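Local coordinates for protein Methylcobalamin\: coenzyme M methyltransferase (Methanosarcina mazei, PDB 4AY7) that transfers a methyl group from a methylated corrinoid to coenzyme M in methanogenesis, using a zinc ion bound within a TIM barrel, at residues Thr243-Cys248 against Ser256-Cys261. Numbering follows the deposited sequence.
Sequences TVLHIC and SDMADC. With ZN (zinc ion), chain C.
L245, on the strand that runs through 243-246, and M258, on helix 252-259, face each other with their CA atoms 8.0 Å apart, the nearest CA pair between the segments. That spacing is filled by side chains: L245, I247 and M258 all point into it, and the contact is apolar and buried; branched leucine and isoleucine suit a buried face that must fill the step to the helix. M258 extends from the helix and then bends at its last torsion (chi3 60°), which turns its methyl CE in between L245 and I247. CE lies 4.1 Å from L245 CD2, the two side chains crossing at about a right angle, and also touches CB and CD1 of I247; SD adds the closest approach to I247, 4.0 Å from CD1. L245 reaches M258 through one branch of its fork; I247 holds CD1 out on an extended chain (chi2 179°), meeting CG and SD of M258 as the two chains cross at a slant. An unbranched, flexible methionine can fit itself against two branched partners. Strand 242-246, helix 252-259 and strand 265-267 form a beta-alpha-beta unit of the TIM barrel, and this contact lies in the layer between barrel wall and outer helix, where L266 of the next strand also touches L245 and M258. With an alanine here instead of M258, L245 CD2 and I247 CD1 would probably lose their shared partner and a gap would open between helix and strand. Strand alternation turns H246 away from the helix, to the barrel's inner side; there its NE2 binds zinc at 2.2 Å, and S267 OG holds ND1 by a hydrogen bond, fixing the ring's rotation. C248 adds its SG at 2.4 Å from zinc, and C325 another sulfur; histidine nitrogen and cysteine sulfur both suit zinc.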
loop_
_atom_site.group_PDB
_atom_site.type_symbol
_atom_site.label_atom_id
_atom_site.label_comp_id
_atom_site.label_asym_id
_atom_site.label_seq_id
_atom_site.Cartn_x
_atom_site.Cartn_y
_atom_site.Cartn_z
ATOM N N THR A 243 -9.515 5.069 2.047
ATOM C CA THR A 243 -8.058 4.995 1.970
ATOM C C THR A 243 -7.434 4.252 3.165
ATOM O O THR A 243 -8.020 4.181 4.266
ATOM C CB THR A 243 -7.427 6.382 1.880
ATOM O OG1 THR A 243 -7.796 7.096 3.028
ATOM C CG2 THR A 243 -7.882 7.199 0.642
ATOM N N VAL A 244 -6.211 3.792 2.951
ATOM C CA VAL A 244 -5.404 3.066 3.913
ATOM C C VAL A 244 -3.971 3.598 3.853
ATOM O O VAL A 244 -3.400 3.786 2.770
ATOM C CB VAL A 244 -5.437 1.527 3.636
ATOM C CG1 VAL A 244 -4.530 0.754 4.579
ATOM C CG2 VAL A 244 -6.836 0.957 3.824
ATOM N N LEU A 245 -3.363 3.815 5.007
ATOM C CA LEU A 245 -2.002 4.294 5.111
ATOM C C LEU A 245 -1.135 3.171 5.683
ATOM O O LEU A 245 -1.381 2.683 6.786
ATOM C CB LEU A 245 -1.939 5.501 6.029
ATOM C CG LEU A 245 -0.584 5.954 6.449
ATOM C CD1 LEU A 245 0.090 6.505 5.176
ATOM C CD2 LEU A 245 -0.694 7.086 7.443
ATOM N N HIS A 246 -0.100 2.824 4.934
ATOM C CA HIS A 246 0.861 1.837 5.374
ATOM C C HIS A 246 2.208 2.476 5.584
ATOM O O HIS A 246 2.769 3.029 4.596
ATOM C CB HIS A 246 0.922 0.721 4.376
ATOM C CG HIS A 246 2.028 -0.254 4.686
ATOM N ND1 HIS A 246 1.864 -1.278 5.499
ATOM C CD2 HIS A 246 3.368 -0.272 4.315
ATOM C CE1 HIS A 246 3.028 -1.912 5.712
ATOM N NE2 HIS A 246 3.933 -1.351 4.943
ATOM N N ILE A 247 2.771 2.416 6.781
ATOM C CA ILE A 247 4.108 3.004 7.010
ATOM C C ILE A 247 4.904 1.903 7.650
ATOM O O ILE A 247 4.502 1.354 8.688
ATOM C CB ILE A 247 4.131 4.276 7.887
ATOM C CG1 ILE A 247 3.419 5.448 7.191
ATOM C CG2 ILE A 247 5.569 4.740 8.235
ATOM C CD1 ILE A 247 3.385 6.746 8.045
ATOM N N CYS A 248 5.964 1.495 6.950
ATOM C CA CYS A 248 6.737 0.326 7.345
ATOM C C CYS A 248 7.506 0.734 8.593
ATOM O O CYS A 248 7.801 1.909 8.793
ATOM C CB CYS A 248 7.849 -0.004 6.304
ATOM S SG CYS A 248 7.377 0.075 4.576
ATOM N N SER A 256 -0.162 7.072 16.968
ATOM C CA SER A 256 -1.307 7.918 17.365
ATOM C C SER A 256 -1.501 9.121 16.403
ATOM O O SER A 256 -2.607 9.422 16.015
ATOM C CB SER A 256 -1.168 8.389 18.839
ATOM O OG SER A 256 -2.327 9.067 19.245
ATOM N N ASP A 257 -0.405 9.638 15.872
ATOM C CA ASP A 257 -0.416 10.730 14.867
ATOM C C ASP A 257 -0.920 10.203 13.535
ATOM O O ASP A 257 -1.695 10.885 12.894
ATOM C CB ASP A 257 0.959 11.338 14.722
ATOM C CG ASP A 257 1.481 11.915 16.008
ATOM O OD1 ASP A 257 0.828 12.851 16.470
ATOM O OD2 ASP A 257 2.527 11.440 16.551
ATOM N N MET A 258 -0.534 8.985 13.145
ATOM C CA MET A 258 -1.100 8.367 11.961
ATOM C C MET A 258 -2.606 8.272 12.025
ATOM O O MET A 258 -3.296 8.436 11.026
ATOM C CB MET A 258 -0.500 6.964 11.788
ATOM C CG MET A 258 1.004 6.968 11.378
ATOM S SD MET A 258 1.783 5.347 11.451
ATOM C CE MET A 258 0.754 4.468 10.268
ATOM N N ALA A 259 -3.127 7.956 13.241
ATOM C CA ALA A 259 -4.534 7.770 13.447
ATOM C C ALA A 259 -5.307 9.057 13.313
ATOM O O ALA A 259 -6.508 9.000 13.113
ATOM C CB ALA A 259 -4.817 7.073 14.802
ATOM N N ASP A 260 -4.630 10.198 13.430
ATOM C CA ASP A 260 -5.229 11.522 13.176
ATOM C C ASP A 260 -5.155 12.002 11.698
ATOM O O ASP A 260 -5.544 13.152 11.437
ATOM C CB ASP A 260 -4.499 12.573 14.039
ATOM C CG ASP A 260 -4.756 12.451 15.516
ATOM O OD1 ASP A 260 -5.840 12.002 15.940
ATOM O OD2 ASP A 260 -3.856 12.828 16.304
ATOM N N CYS A 261 -4.689 11.166 10.738
ATOM C CA CYS A 261 -4.438 11.676 9.366
ATOM C C CYS A 261 -5.649 11.529 8.458
ATOM O O CYS A 261 -5.595 11.948 7.309
ATOM C CB CYS A 261 -3.242 11.056 8.717
ATOM S SG CYS A 261 -1.633 11.417 9.465
HETATM ZN ZN ZN C . 6.094 -1.879 5.154
#